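PDB 4AZI: beta-n-acetylhexosaminidase from Streptococcus pneumoniae, which probably removes terminal beta-linked N-acetylglucosamine from glycans, as one of the tandem family 20 glycoside hydrolase catalytic modules of the exo-acting enzyme StrH. Local coordinates for residues Y21-L24 with N25-K28; K142-K145 with T146-D149; M167-F170 with A171-K175; L294-A297 with I298-T301. The protein carries 2 engineered substitutions. All coordinates share one frame; numbering follows the deposited sequence. Where two conformers were deposited one is given.

Contact 1: Y21-L24 with N25-K28; sequences YFTL and NQLK
Thr23 and Gln26 form a capping box at the start of helix 24-37, the first helix after barrel strand 10-16 in this TIM-barrel module. Thr23 is the N-cap. Its OG1 accepts from Gln26 N at 3.0 Å. In return, Thr23 N donates to Gln26 OE1 at 2.9 Å. This second bond is nearly straight, 165° at the hydrogen, and lies in the amide plane on a lone pair of OE1. The Thr23 hydroxyl stands between its own backbone N and carbonyl carbon (chi1 70°), where it faces the first turn. The Gln26 chain runs back past it, and CG lies 3.4 Å from Thr23 OG1. The helix proper then begins with Leu27 N to Thr23 O and Lys28 N to Leu24 O.

The tight part is the apolar pair. Leu27 CD2 packs on Phe22 CB at 3.7 Å, with the two side chains crossing at about a right angle. Both residues are buried. Leu27 also meets Leu100 of helix 94-106, and the Phe22 ring makes an edge-to-face contact with Tyr337. Leu24 leans on Leu100 and Glu99 of the same helix, and Lys28 NZ forms a salt bridge with Glu99.

The open side begins at Asn25, which is exposed. Water also enters at the box: one molecule donates to Gln26 OE1 at 2.7 Å and weakly to Tyr21 O.

Contact 2: K142-K145 with T146-D149; sequences KVSK and TTMD
Ser144 forms an ST turn, its hydroxyl accepting from the backbone of Thr146 and also of Thr147. The turn makes the corner between the short strands 143-144 and 147-148, in the segment between barrel strand 110-117 and helix 153-170 of the TIM barrel. The chain changes direction at Lys145 and Thr146. With CB turned toward residues 146-149 and OG anti to the backbone N (chi1 171°), the Ser144 oxygen lies beside both amides. Thr146 N lies 2.9 Å from Ser144 OG in a fairly straight bond, 160° at the hydrogen. Thr147 N lies 3.0 Å from the same oxygen, but its bond is more bent, at 136°.

Thr147 OG1 donates to Thr146 OG1 at 3.0 Å. Both oxygens have outside partners too: Ala185 N bonds to Thr147 OG1, and Asp187 OD1 to Thr146 OG1. The methyl groups take other directions: Thr146 CG2 stays near the Lys145 carbonyl, with 3.6 Å to Lys145 C. The Lys145 side chain bends away on the exposed side.

Asp187 ties the corner together further. Its OD1 is also hydrogen-bonded to Ser144 OG, and its OD2 to Lys145 N. Asp187 and Ala185 lie close to Asp182 and Glu183 of the inhibitor pocket in sequence, and Thr146 is about 9 Å from the bound inhibitor. On the inner side of the bend, Thr147 CB packs 3.5 Å from Ser144 OG.

Contact 3: M167-F170 with A171-K175; sequences MDFF and AGKTK. With EDO (1,2-ethanediol), chain E.
The C-terminal end of helix 153-170 is closed by the residues that follow it, with Lys173 folding back over the last turn. The Phe169 ring and the Lys173 chain cross at about a right angle. Lys173 CD lies over one face of the ring, 4.1 Å from the centroid, in a CH-pi contact offset toward the rim. The chain bends only at its last torsion (chi4 58°), and this turns NZ in toward the helix. There NZ donates to Phe169 O at 2.6 Å, in the carbonyl plane. The same NZ makes an off-centre cation-pi contact with the ring. It also donates to O2 of a 1,2-ethanediol molecule at 2.8 Å, probably a remnant of the crystallisation liquor.

The chain here passes from the helix to barrel strand 176-180, an alpha-to-beta connection on the side of the barrel away from the inhibitor pocket. Ala171 is the first residue to leave the helical conformation, although its N still donates to Met167 O. Gly172 follows with a positive phi of 78°.

Phe170 O takes two backbone bonds from the turn. Lys173 N is 2.7 Å away and sits above the carbonyl plane. Thr174 N is 3.1 Å away and lies in that plane. Thr174 also touches the Phe170 side chain, with OG1 3.6 Å from Phe170 CB. Phe169 CD2 lies over the centre of the Phe170 ring, 3.6 Å above its plane. Phe170 continues inward to Val97 of helix 94-106 and Pro113 of strand 110-117.

Contact 4: L294-A297 with I298-T301; sequences LKKA and IENT
Lys296 starts out opposite its backbone N (chi1 176°), then bends at chi2 and chi3 so that its chain runs alongside Glu299. Glu299 stays extended, and the two side chains point the same way. Glu299 was modelled in two conformers, and what follows holds for one of them. In that conformer Lys296 CD comes 3.4 Å from Glu299 OE1. Lys296 NZ is also 3.4 Å from Glu299 OE1, a doubtful salt bridge with a weak hydrogen bond. Two waters link the same groups in this conformer, each with one weak bond. Both side chains are exposed.

This is one face of helix 294-303, which belongs to a beta-alpha-beta unit of the barrel between strands 271-282 and 321-329. Helical bonds run from Ile298 N to Leu294 O through to Thr301 N to Ala297 O. Away from the charged pair, Ile298 CD1 packs on Leu294 CG at 3.7 Å. Both side chains also touch helix 339-352. The buried Thr301 turns its hydroxyl back along the helix, where OG1 donates to Ile298 O at 2.6 Å.

How the contacts relate
All four contacts are local and lie in the family 20 TIM-barrel domain, in series from contact 1 to contact 4. Contact 1 starts helix 24-37, after the first barrel strand. Contact 2 lies between the third strand and helix 153-170, and contact 3 ends that helix. Contact 4 is on the helix between the seventh and eighth strands. None touch: the nearest atoms of contacts 1 and 3 are about 11 Å apart. Helix 94-106 packs against both. The Thr146 side chain of contact 2 is about 9 Å from the inhibitor, against about 11 Å for Phe22 and Ala297. The contacts thus probably shape loops and helices around the closed eight-stranded barrel that carries the inhibitor pocket.

Contact 1: Y21-L24 with N25-K28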
ATOM      1  N   TYR A  21       3.994 -12.517  -7.734  1.00 13.11           N
ATOM      2  CA  TYR A  21       5.057 -11.800  -8.445  1.00 13.80           C
ATOM      3  C   TYR A  21       4.480 -10.932  -9.559  1.00 13.90           C
ATOM      4  O   TYR A  21       3.636 -11.382 -10.340  1.00 14.41           O
ATOM      5  CB  TYR A  21       6.128 -12.764  -8.990  1.00 14.36           C
ATOM      6  CG  TYR A  21       7.279 -12.071  -9.700  1.00 14.84           C
ATOM      7  CD1 TYR A  21       8.369 -11.567  -8.986  1.00 15.22           C
ATOM      8  CD2 TYR A  21       7.274 -11.914 -11.085  1.00 15.28           C
ATOM      9  CE1 TYR A  21       9.418 -10.924  -9.634  1.00 15.52           C
ATOM     10  CE2 TYR A  21       8.316 -11.272 -11.745  1.00 15.77           C
ATOM     11  CZ  TYR A  21       9.384 -10.778 -11.019  1.00 16.03           C
ATOM     12  OH  TYR A  21      10.418 -10.138 -11.681  1.00 16.59           O
ATOM     13  N   PHE A  22       4.929  -9.683  -9.608  1.00 13.62           N
ATOM     14  CA  PHE A  22       4.645  -8.778 -10.719  1.00 13.66           C
ATOM     15  C   PHE A  22       5.985  -8.350 -11.311  1.00 13.86           C
ATOM     16  O   PHE A  22       6.903  -7.988 -10.574  1.00 14.17           O
ATOM     17  CB  PHE A  22       3.884  -7.527 -10.247  1.00 13.30           C
ATOM     18  CG  PHE A  22       2.418  -7.753  -9.980  1.00 13.22           C
ATOM     19  CD1 PHE A  22       1.993  -8.351  -8.801  1.00 12.89           C
ATOM     20  CD2 PHE A  22       1.456  -7.342 -10.900  1.00 13.33           C
ATOM     21  CE1 PHE A  22       0.641  -8.559  -8.553  1.00 12.70           C
ATOM     22  CE2 PHE A  22       0.101  -7.549 -10.655  1.00 13.44           C
ATOM     23  CZ  PHE A  22      -0.304  -8.157  -9.475  1.00 12.79           C
ATOM     24  N   THR A  23       6.111  -8.386 -12.633  1.00 13.98           N
ATOM     25  CA  THR A  23       7.353  -7.942 -13.261  1.00 14.21           C
ATOM     26  C   THR A  23       7.415  -6.429 -13.199  1.00 14.22           C
ATOM     27  O   THR A  23       6.376  -5.763 -13.123  1.00 14.34           O
ATOM     28  CB  THR A  23       7.452  -8.353 -14.751  1.00 14.34           C
ATOM     29  OG1 THR A  23       6.513  -7.590 -15.514  1.00 14.24           O
ATOM     30  CG2 THR A  23       7.185  -9.839 -14.935  1.00 14.55           C
ATOM     31  N   LEU A  24       8.627  -5.884 -13.248  1.00 14.19           N
ATOM     32  CA  LEU A  24       8.806  -4.436 -13.308  1.00 14.33           C
ATOM     33  C   LEU A  24       7.983  -3.794 -14.431  1.00 14.38           C
ATOM     34  O   LEU A  24       7.360  -2.758 -14.217  1.00 14.41           O
ATOM     35  CB  LEU A  24      10.295  -4.059 -13.400  1.00 14.35           C
ATOM     36  CG  LEU A  24      10.687  -2.606 -13.700  1.00 14.73           C
ATOM     37  CD1 LEU A  24      10.240  -1.642 -12.606  1.00 14.67           C
ATOM     38  CD2 LEU A  24      12.192  -2.514 -13.929  1.00 14.87           C
ATOM     39  N   ASN A  25       7.967  -4.403 -15.617  1.00 14.84           N
ATOM     40  CA  ASN A  25       7.154  -3.871 -16.712  1.00 14.93           C
ATOM     41  C   ASN A  25       5.655  -3.855 -16.415  1.00 14.46           C
ATOM     42  O   ASN A  25       4.952  -2.936 -16.832  1.00 14.04           O
ATOM     43  CB  ASN A  25       7.440  -4.594 -18.032  1.00 16.47           C
ATOM     44  CG  ASN A  25       8.737  -4.133 -18.677  1.00 17.49           C
ATOM     45  OD1 ASN A  25       9.193  -3.012 -18.449  1.00 18.94           O
ATOM     46  ND2 ASN A  25       9.347  -5.001 -19.478  1.00 18.40           N
ATOM     47  N   GLN A  26       5.168  -4.863 -15.688  1.00 13.94           N
ATOM     48  CA  GLN A  26       3.766  -4.893 -15.294  1.00 13.81           C
ATOM     49  C   GLN A  26       3.446  -3.717 -14.374  1.00 13.71           C
ATOM     50  O   GLN A  26       2.406  -3.082 -14.521  1.00 13.94           O
ATOM     51  CB  GLN A  26       3.397  -6.227 -14.637  1.00 13.93           C
ATOM     52  CG  GLN A  26       3.156  -7.353 -15.633  1.00 14.25           C
ATOM     53  CD  GLN A  26       3.004  -8.711 -14.968  1.00 14.38           C
ATOM     54  OE1 GLN A  26       3.680  -9.016 -13.991  1.00 14.62           O
ATOM     55  NE2 GLN A  26       2.117  -9.539 -15.511  1.00 14.63           N
ATOM     56  N   LEU A  27       4.362  -3.415 -13.456  1.00 13.47           N
ATOM     57  CA  LEU A  27       4.156  -2.338 -12.489  1.00 13.97           C
ATOM     58  C   LEU A  27       4.272  -0.960 -13.137  1.00 14.29           C
ATOM     59  O   LEU A  27       3.494  -0.059 -12.817  1.00 14.29           O
ATOM     60  CB  LEU A  27       5.093  -2.502 -11.293  1.00 13.42           C
ATOM     61  CG  LEU A  27       4.900  -3.844 -10.563  1.00 13.12           C
ATOM     62  CD1 LEU A  27       6.064  -4.167  -9.638  1.00 12.99           C
ATOM     63  CD2 LEU A  27       3.574  -3.888  -9.813  1.00 13.29           C
ATOM     64  N   LYS A  28       5.207  -0.820 -14.076  1.00 15.02           N
ATOM     65  CA  LYS A  28       5.332   0.402 -14.876  1.00 15.49           C
ATOM     66  C   LYS A  28       4.029   0.701 -15.618  1.00 16.06           C
ATOM     67  O   LYS A  28       3.589   1.847 -15.646  1.00 16.73           O
ATOM     68  CB  LYS A  28       6.498   0.302 -15.869  1.00 15.57           C
ATOM     69  CG  LYS A  28       7.885   0.527 -15.275  1.00 15.50           C
ATOM     70  CD  LYS A  28       8.972   0.297 -16.326  1.00 15.61           C
ATOM     71  CE  LYS A  28      10.076   1.338 -16.246  1.00 15.80           C
ATOM     72  NZ  LYS A  28      11.111   1.211 -17.326  1.00 16.06           N
TER
HETATM   73  O   HOH W   1       4.173 -11.691 -13.621  1.00 27.92           O

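Contact 2: K142-K145 with T146-D149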
ATOM      1  N   LYS A 142      -3.299 -23.587  16.802  1.00 21.22           N
ATOM      2  CA  LYS A 142      -2.260 -24.369  16.150  1.00 20.96           C
ATOM      3  C   LYS A 142      -1.056 -23.465  15.949  1.00 20.10           C
ATOM      4  O   LYS A 142      -1.110 -22.271  16.268  1.00 19.90           O
ATOM      5  CB  LYS A 142      -2.738 -24.927  14.811  1.00 21.48           C
ATOM      6  CG  LYS A 142      -3.155 -23.893  13.776  1.00 22.12           C
ATOM      7  CD  LYS A 142      -3.105 -24.501  12.381  1.00 22.52           C
ATOM      8  CE  LYS A 142      -3.816 -23.615  11.376  1.00 22.91           C
ATOM      9  NZ  LYS A 142      -3.522 -23.989   9.964  1.00 24.23           N
ATOM     10  N   VAL A 143       0.029 -24.035  15.435  1.00 18.90           N
ATOM     11  CA  VAL A 143       1.188 -23.242  15.053  1.00 18.38           C
ATOM     12  C   VAL A 143       0.834 -22.436  13.809  1.00 17.81           C
ATOM     13  O   VAL A 143       0.430 -22.996  12.786  1.00 17.30           O
ATOM     14  CB  VAL A 143       2.434 -24.122  14.830  1.00 18.67           C
ATOM     15  CG1 VAL A 143       3.606 -23.289  14.322  1.00 18.09           C
ATOM     16  CG2 VAL A 143       2.806 -24.832  16.129  1.00 18.74           C
ATOM     17  N   SER A 144       0.949 -21.116  13.918  1.00 17.62           N
ATOM     18  CA  SER A 144       0.604 -20.231  12.807  1.00 16.83           C
ATOM     19  C   SER A 144       1.616 -20.349  11.678  1.00 16.34           C
ATOM     20  O   SER A 144       2.810 -20.561  11.909  1.00 15.97           O
ATOM     21  CB  SER A 144       0.518 -18.774  13.275  1.00 16.75           C
ATOM     22  OG  SER A 144       0.401 -17.903  12.164  1.00 17.40           O
ATOM     23  N   LYS A 145       1.129 -20.208  10.453  1.00 16.36           N
ATOM     24  CA  LYS A 145       2.014 -20.138   9.300  1.00 16.17           C
ATOM     25  C   LYS A 145       2.247 -18.703   8.848  1.00 15.16           C
ATOM     26  O   LYS A 145       3.043 -18.463   7.939  1.00 14.66           O
ATOM     27  CB  LYS A 145       1.464 -20.967   8.149  1.00 17.08           C
ATOM     28  CG  LYS A 145       1.471 -22.455   8.445  1.00 18.82           C
ATOM     29  CD  LYS A 145       1.883 -23.236   7.212  1.00 19.96           C
ATOM     30  CE  LYS A 145       2.820 -24.364   7.607  1.00 21.16           C
ATOM     31  NZ  LYS A 145       4.209 -23.898   7.870  1.00 21.61           N
ATOM     32  N   THR A 146       1.567 -17.753   9.486  1.00 14.44           N
ATOM     33  CA  THR A 146       1.558 -16.366   9.000  1.00 13.90           C
ATOM     34  C   THR A 146       2.166 -15.366   9.954  1.00 13.44           C
ATOM     35  O   THR A 146       2.624 -14.307   9.527  1.00 12.99           O
ATOM     36  CB  THR A 146       0.126 -15.868   8.680  1.00 13.84           C
ATOM     37  OG1 THR A 146      -0.642 -15.773   9.888  1.00 14.24           O
ATOM     38  CG2 THR A 146      -0.570 -16.797   7.698  1.00 14.09           C
ATOM     39  N   THR A 147       2.165 -15.704  11.241  1.00 13.27           N
ATOM     40  CA  THR A 147       2.334 -14.712  12.299  1.00 13.45           C
ATOM     41  C   THR A 147       3.465 -15.013  13.279  1.00 13.59           C
ATOM     42  O   THR A 147       3.701 -16.172  13.639  1.00 13.18           O
ATOM     43  CB  THR A 147       1.004 -14.545  13.058  1.00 13.38           C
ATOM     44  OG1 THR A 147       0.029 -13.985  12.165  1.00 13.80           O
ATOM     45  CG2 THR A 147       1.160 -13.648  14.254  1.00 13.23           C
ATOM     46  N   MET A 148       4.147 -13.953  13.709  1.00 13.97           N
ATOM     47  CA  MET A 148       5.262 -14.058  14.639  1.00 14.61           C
ATOM     48  C   MET A 148       4.821 -14.035  16.106  1.00 15.29           C
ATOM     49  O   MET A 148       3.901 -13.301  16.479  1.00 15.29           O
ATOM     50  CB  MET A 148       6.267 -12.936  14.368  1.00 14.53           C
ATOM     51  CG  MET A 148       7.321 -12.724  15.448  1.00 13.68           C
ATOM     52  SD  MET A 148       8.626 -11.576  14.977  1.00 13.77           S
ATOM     53  CE  MET A 148       7.694 -10.107  14.537  1.00 12.64           C
ATOM     54  N   ASP A 149       5.506 -14.842  16.918  1.00 15.92           N
ATOM     55  CA  ASP A 149       5.345 -14.888  18.373  1.00 16.89           C
ATOM     56  C   ASP A 149       5.951 -13.637  19.008  1.00 17.05           C
ATOM     57  O   ASP A 149       7.160 -13.421  18.942  1.00 17.33           O
ATOM     58  CB  ASP A 149       6.013 -16.163  18.923  1.00 17.35           C
ATOM     59  CG  ASP A 149       6.056 -16.215  20.452  1.00 18.25           C
ATOM     60  OD1 ASP A 149       5.371 -15.418  21.129  1.00 17.96           O
ATOM     61  OD2 ASP A 149       6.791 -17.078  20.982  1.00 19.22           O
TER

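Contact 3: M167-F170 with A171-K175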
ATOM      1  N   MET A 167      13.443   0.067   5.402  1.00 10.79           N
ATOM      2  CA  MET A 167      13.150   1.476   5.665  1.00 10.73           C
ATOM      3  C   MET A 167      14.349   2.373   5.295  1.00 10.83           C
ATOM      4  O   MET A 167      14.162   3.486   4.782  1.00 10.81           O
ATOM      5  CB  MET A 167      12.759   1.690   7.129  1.00 10.88           C
ATOM      6  CG  MET A 167      11.378   1.214   7.525  1.00 10.56           C
ATOM      7  SD  MET A 167      11.157   1.591   9.279  1.00 10.67           S
ATOM      8  CE  MET A 167       9.419   1.207   9.537  1.00 10.56           C
ATOM      9  N   ASP A 168      15.565   1.866   5.534  1.00 10.45           N
ATOM     10  CA  ASP A 168      16.800   2.534   5.116  1.00 10.50           C
ATOM     11  C   ASP A 168      16.830   2.790   3.599  1.00 10.56           C
ATOM     12  O   ASP A 168      17.167   3.897   3.164  1.00 10.56           O
ATOM     13  CB  ASP A 168      18.056   1.781   5.627  1.00 10.30           C
ATOM     14  CG  ASP A 168      18.212   1.862   7.165  1.00 10.65           C
ATOM     15  OD1 ASP A 168      17.624   2.768   7.767  1.00 10.23           O
ATOM     16  OD2 ASP A 168      18.917   1.028   7.786  1.00 11.06           O
ATOM     17  N   PHE A 169      16.444   1.795   2.800  1.00 10.51           N
ATOM     18  CA  PHE A 169      16.394   1.976   1.336  1.00 10.61           C
ATOM     19  C   PHE A 169      15.329   2.996   0.885  1.00 10.63           C
ATOM     20  O   PHE A 169      15.603   3.831   0.024  1.00 10.49           O
ATOM     21  CB  PHE A 169      16.222   0.631   0.617  1.00 10.82           C
ATOM     22  CG  PHE A 169      15.826   0.758  -0.831  1.00 10.89           C
ATOM     23  CD1 PHE A 169      16.792   0.959  -1.818  1.00 10.92           C
ATOM     24  CD2 PHE A 169      14.485   0.679  -1.211  1.00 10.91           C
ATOM     25  CE1 PHE A 169      16.427   1.079  -3.151  1.00 10.80           C
ATOM     26  CE2 PHE A 169      14.112   0.801  -2.548  1.00 10.83           C
ATOM     27  CZ  PHE A 169      15.086   1.010  -3.514  1.00 10.87           C
ATOM     28  N   PHE A 170      14.135   2.938   1.478  1.00 10.48           N
ATOM     29  CA  PHE A 170      13.045   3.850   1.111  1.00 10.76           C
ATOM     30  C   PHE A 170      13.192   5.272   1.658  1.00 10.95           C
ATOM     31  O   PHE A 170      12.634   6.199   1.077  1.00 11.01           O
ATOM     32  CB  PHE A 170      11.667   3.269   1.490  1.00 10.66           C
ATOM     33  CG  PHE A 170      11.295   2.048   0.705  1.00 10.66           C
ATOM     34  CD1 PHE A 170      11.092   2.123  -0.663  1.00 10.52           C
ATOM     35  CD2 PHE A 170      11.158   0.813   1.337  1.00 10.65           C
ATOM     36  CE1 PHE A 170      10.758   0.991  -1.395  1.00 10.68           C
ATOM     37  CE2 PHE A 170      10.829  -0.323   0.613  1.00 10.61           C
ATOM     38  CZ  PHE A 170      10.629  -0.234  -0.756  1.00 10.59           C
ATOM     39  N   ALA A 171      13.934   5.440   2.759  1.00 11.38           N
ATOM     40  CA  ALA A 171      14.199   6.766   3.320  1.00 11.70           C
ATOM     41  C   ALA A 171      14.684   7.719   2.239  1.00 11.84           C
ATOM     42  O   ALA A 171      15.699   7.470   1.588  1.00 12.01           O
ATOM     43  CB  ALA A 171      15.212   6.688   4.461  1.00 11.70           C
ATOM     44  N   GLY A 172      13.932   8.792   2.029  1.00 12.08           N
ATOM     45  CA  GLY A 172      14.255   9.776   1.005  1.00 12.45           C
ATOM     46  C   GLY A 172      13.896   9.389  -0.419  1.00 12.81           C
ATOM     47  O   GLY A 172      14.202  10.128  -1.347  1.00 13.01           O
ATOM     48  N   LYS A 173      13.250   8.235  -0.599  1.00 12.83           N
ATOM     49  CA  LYS A 173      12.754   7.813  -1.914  1.00 12.52           C
ATOM     50  C   LYS A 173      11.220   7.856  -1.959  1.00 12.52           C
ATOM     51  O   LYS A 173      10.617   8.070  -3.014  1.00 12.96           O
ATOM     52  CB  LYS A 173      13.258   6.405  -2.263  1.00 12.74           C
ATOM     53  CG  LYS A 173      14.782   6.281  -2.381  1.00 12.83           C
ATOM     54  CD  LYS A 173      15.196   4.941  -2.974  1.00 12.74           C
ATOM     55  CE  LYS A 173      16.714   4.773  -3.008  1.00 12.98           C
ATOM     56  NZ  LYS A 173      17.351   4.891  -1.661  1.00 12.46           N
ATOM     57  N   THR A 174      10.595   7.645  -0.806  1.00 12.15           N
ATOM     58  CA  THR A 174       9.142   7.659  -0.678  1.00 11.65           C
ATOM     59  C   THR A 174       8.783   8.513   0.544  1.00 11.71           C
ATOM     60  O   THR A 174       9.628   8.742   1.415  1.00 11.61           O
ATOM     61  CB  THR A 174       8.573   6.221  -0.550  1.00 11.61           C
ATOM     62  OG1 THR A 174       9.064   5.598   0.642  1.00 11.22           O
ATOM     63  CG2 THR A 174       8.976   5.354  -1.754  1.00 11.63           C
ATOM     64  N   LYS A 175       7.553   9.014   0.604  1.00 11.59           N
ATOM     65  CA  LYS A 175       7.109   9.753   1.791  1.00 11.09           C
ATOM     66  C   LYS A 175       6.571   8.796   2.837  1.00 10.71           C
ATOM     67  O   LYS A 175       6.758   9.015   4.038  1.00 10.64           O
ATOM     68  CB  LYS A 175       6.010  10.770   1.461  1.00 11.42           C
ATOM     69  CG  LYS A 175       6.344  11.818   0.409  1.00 12.11           C
ATOM     70  CD  LYS A 175       5.157  12.776   0.269  1.00 12.32           C
ATOM     71  CE  LYS A 175       5.505  13.994  -0.571  1.00 12.69           C
ATOM     72  NZ  LYS A 175       5.721  13.669  -2.007  1.00 13.02           N
TER
HETATM   73  C1  EDO E2040      20.436   1.902  -0.896  1.00 28.31           C
HETATM   74  O1  EDO E2040      21.384   0.853  -1.107  1.00 28.32           O
HETATM   75  C2  EDO E2040      20.744   3.030  -1.871  1.00 29.06           C
HETATM   76  O2  EDO E2040      19.533   3.406  -2.537  1.00 28.34           O
HETATM   77  O   HOH W   2      18.040   5.640   1.044  1.00 19.73           O

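Contact 4: L294-A297 with I298-T301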
ATOM      1  N   LEU A 294     -15.128  -9.060  -8.953  1.00 16.06           N
ATOM      2  CA  LEU A 294     -14.950  -7.882  -9.813  1.00 16.31           C
ATOM      3  C   LEU A 294     -16.191  -7.013 -10.009  1.00 16.61           C
ATOM      4  O   LEU A 294     -16.139  -5.796  -9.822  1.00 16.41           O
ATOM      5  CB  LEU A 294     -14.373  -8.289 -11.176  1.00 16.64           C
ATOM      6  CG  LEU A 294     -13.937  -7.134 -12.081  1.00 16.43           C
ATOM      7  CD1 LEU A 294     -12.907  -6.242 -11.388  1.00 16.09           C
ATOM      8  CD2 LEU A 294     -13.407  -7.678 -13.402  1.00 16.78           C
ATOM      9  N   LYS A 295     -17.303  -7.639 -10.379  1.00 17.40           N
ATOM     10  CA  LYS A 295     -18.535  -6.917 -10.697  1.00 18.00           C
ATOM     11  C   LYS A 295     -18.990  -5.978  -9.568  1.00 17.52           C
ATOM     12  O   LYS A 295     -19.354  -4.823  -9.807  1.00 17.05           O
ATOM     13  CB  LYS A 295     -19.622  -7.927 -11.046  1.00 19.36           C
ATOM     14  CG  LYS A 295     -20.840  -7.368 -11.765  1.00 20.96           C
ATOM     15  CD  LYS A 295     -21.577  -8.468 -12.533  1.00 22.02           C
ATOM     16  CE  LYS A 295     -21.751  -9.759 -11.735  1.00 22.56           C
ATOM     17  NZ  LYS A 295     -22.460  -9.586 -10.430  1.00 23.81           N
ATOM     18  N   LYS A 296     -18.945  -6.478  -8.340  1.00 17.73           N
ATOM     19  CA  LYS A 296     -19.327  -5.703  -7.162  1.00 17.90           C
ATOM     20  C   LYS A 296     -18.334  -4.567  -6.855  1.00 17.24           C
ATOM     21  O   LYS A 296     -18.744  -3.455  -6.488  1.00 16.91           O
ATOM     22  CB  LYS A 296     -19.479  -6.640  -5.959  1.00 19.32           C
ATOM     23  CG  LYS A 296     -19.785  -5.955  -4.631  1.00 20.73           C
ATOM     24  CD  LYS A 296     -21.193  -5.370  -4.592  1.00 22.36           C
ATOM     25  CE  LYS A 296     -22.241  -6.426  -4.289  1.00 22.96           C
ATOM     26  NZ  LYS A 296     -23.589  -5.807  -4.135  1.00 24.55           N
ATOM     27  N   ALA A 297     -17.040  -4.857  -6.992  1.00 16.49           N
ATOM     28  CA  ALA A 297     -15.991  -3.845  -6.824  1.00 16.17           C
ATOM     29  C   ALA A 297     -16.239  -2.676  -7.771  1.00 15.76           C
ATOM     30  O   ALA A 297     -16.206  -1.508  -7.363  1.00 15.71           O
ATOM     31  CB  ALA A 297     -14.613  -4.448  -7.061  1.00 15.50           C
ATOM     32  N   ILE A 298     -16.494  -3.001  -9.034  1.00 15.71           N
ATOM     33  CA  ILE A 298     -16.809  -1.999 -10.051  1.00 15.62           C
ATOM     34  C   ILE A 298     -18.055  -1.183  -9.700  1.00 15.42           C
ATOM     35  O   ILE A 298     -18.041   0.050  -9.834  1.00 15.71           O
ATOM     36  CB  ILE A 298     -16.898  -2.627 -11.462  1.00 15.67           C
ATOM     37  CG1 ILE A 298     -15.495  -3.041 -11.914  1.00 15.79           C
ATOM     38  CG2 ILE A 298     -17.523  -1.641 -12.448  1.00 15.54           C
ATOM     39  CD1 ILE A 298     -15.440  -3.913 -13.155  1.00 16.14           C
ATOM     40  N   GLU A 299     -19.116  -1.869  -9.263  0.50 15.33           N
ATOM     41  CA  GLU A 299     -20.343  -1.217  -8.793  0.50 15.37           C
ATOM     42  C   GLU A 299     -20.016  -0.228  -7.679  0.50 15.13           C
ATOM     43  O   GLU A 299     -20.393   0.942  -7.753  0.50 15.10           O
ATOM     44  CB  GLU A 299     -21.371  -2.250  -8.293  0.50 15.85           C
ATOM     45  CG  GLU A 299     -22.736  -1.660  -7.947  0.50 16.41           C
ATOM     46  CD  GLU A 299     -23.637  -2.625  -7.187  0.50 17.08           C
ATOM     47  OE1 GLU A 299     -23.174  -3.728  -6.829  0.50 17.50           O
ATOM     48  OE2 GLU A 299     -24.812  -2.278  -6.933  0.50 17.41           O
ATOM     49  N   ASN A 300     -19.281  -0.701  -6.673  1.00 14.88           N
ATOM     50  CA  ASN A 300     -18.973   0.100  -5.474  1.00 14.65           C
ATOM     51  C   ASN A 300     -18.124   1.354  -5.707  1.00 14.43           C
ATOM     52  O   ASN A 300     -18.181   2.292  -4.903  1.00 14.46           O
ATOM     53  CB  ASN A 300     -18.329  -0.759  -4.376  1.00 14.60           C
ATOM     54  CG  ASN A 300     -19.272  -1.806  -3.814  1.00 14.77           C
ATOM     55  OD1 ASN A 300     -18.831  -2.869  -3.383  1.00 15.07           O
ATOM     56  ND2 ASN A 300     -20.566  -1.503  -3.788  1.00 14.45           N
ATOM     57  N   THR A 301     -17.336   1.377  -6.781  1.00 14.32           N
ATOM     58  CA  THR A 301     -16.589   2.594  -7.133  1.00 15.15           C
ATOM     59  C   THR A 301     -17.524   3.776  -7.377  1.00 15.63           C
ATOM     60  O   THR A 301     -17.120   4.928  -7.225  1.00 15.98           O
ATOM     61  CB  THR A 301     -15.673   2.429  -8.364  1.00 15.08           C
ATOM     62  OG1 THR A 301     -16.457   2.129  -9.530  1.00 15.33           O
ATOM     63  CG2 THR A 301     -14.625   1.349  -8.128  1.00 14.66           C
TER
HETATM   64  O   HOH W   3     -23.395  -2.927  -3.968  1.00 31.85           O
HETATM   65  O   HOH W   4     -25.943  -4.584  -5.359  1.00 37.76           O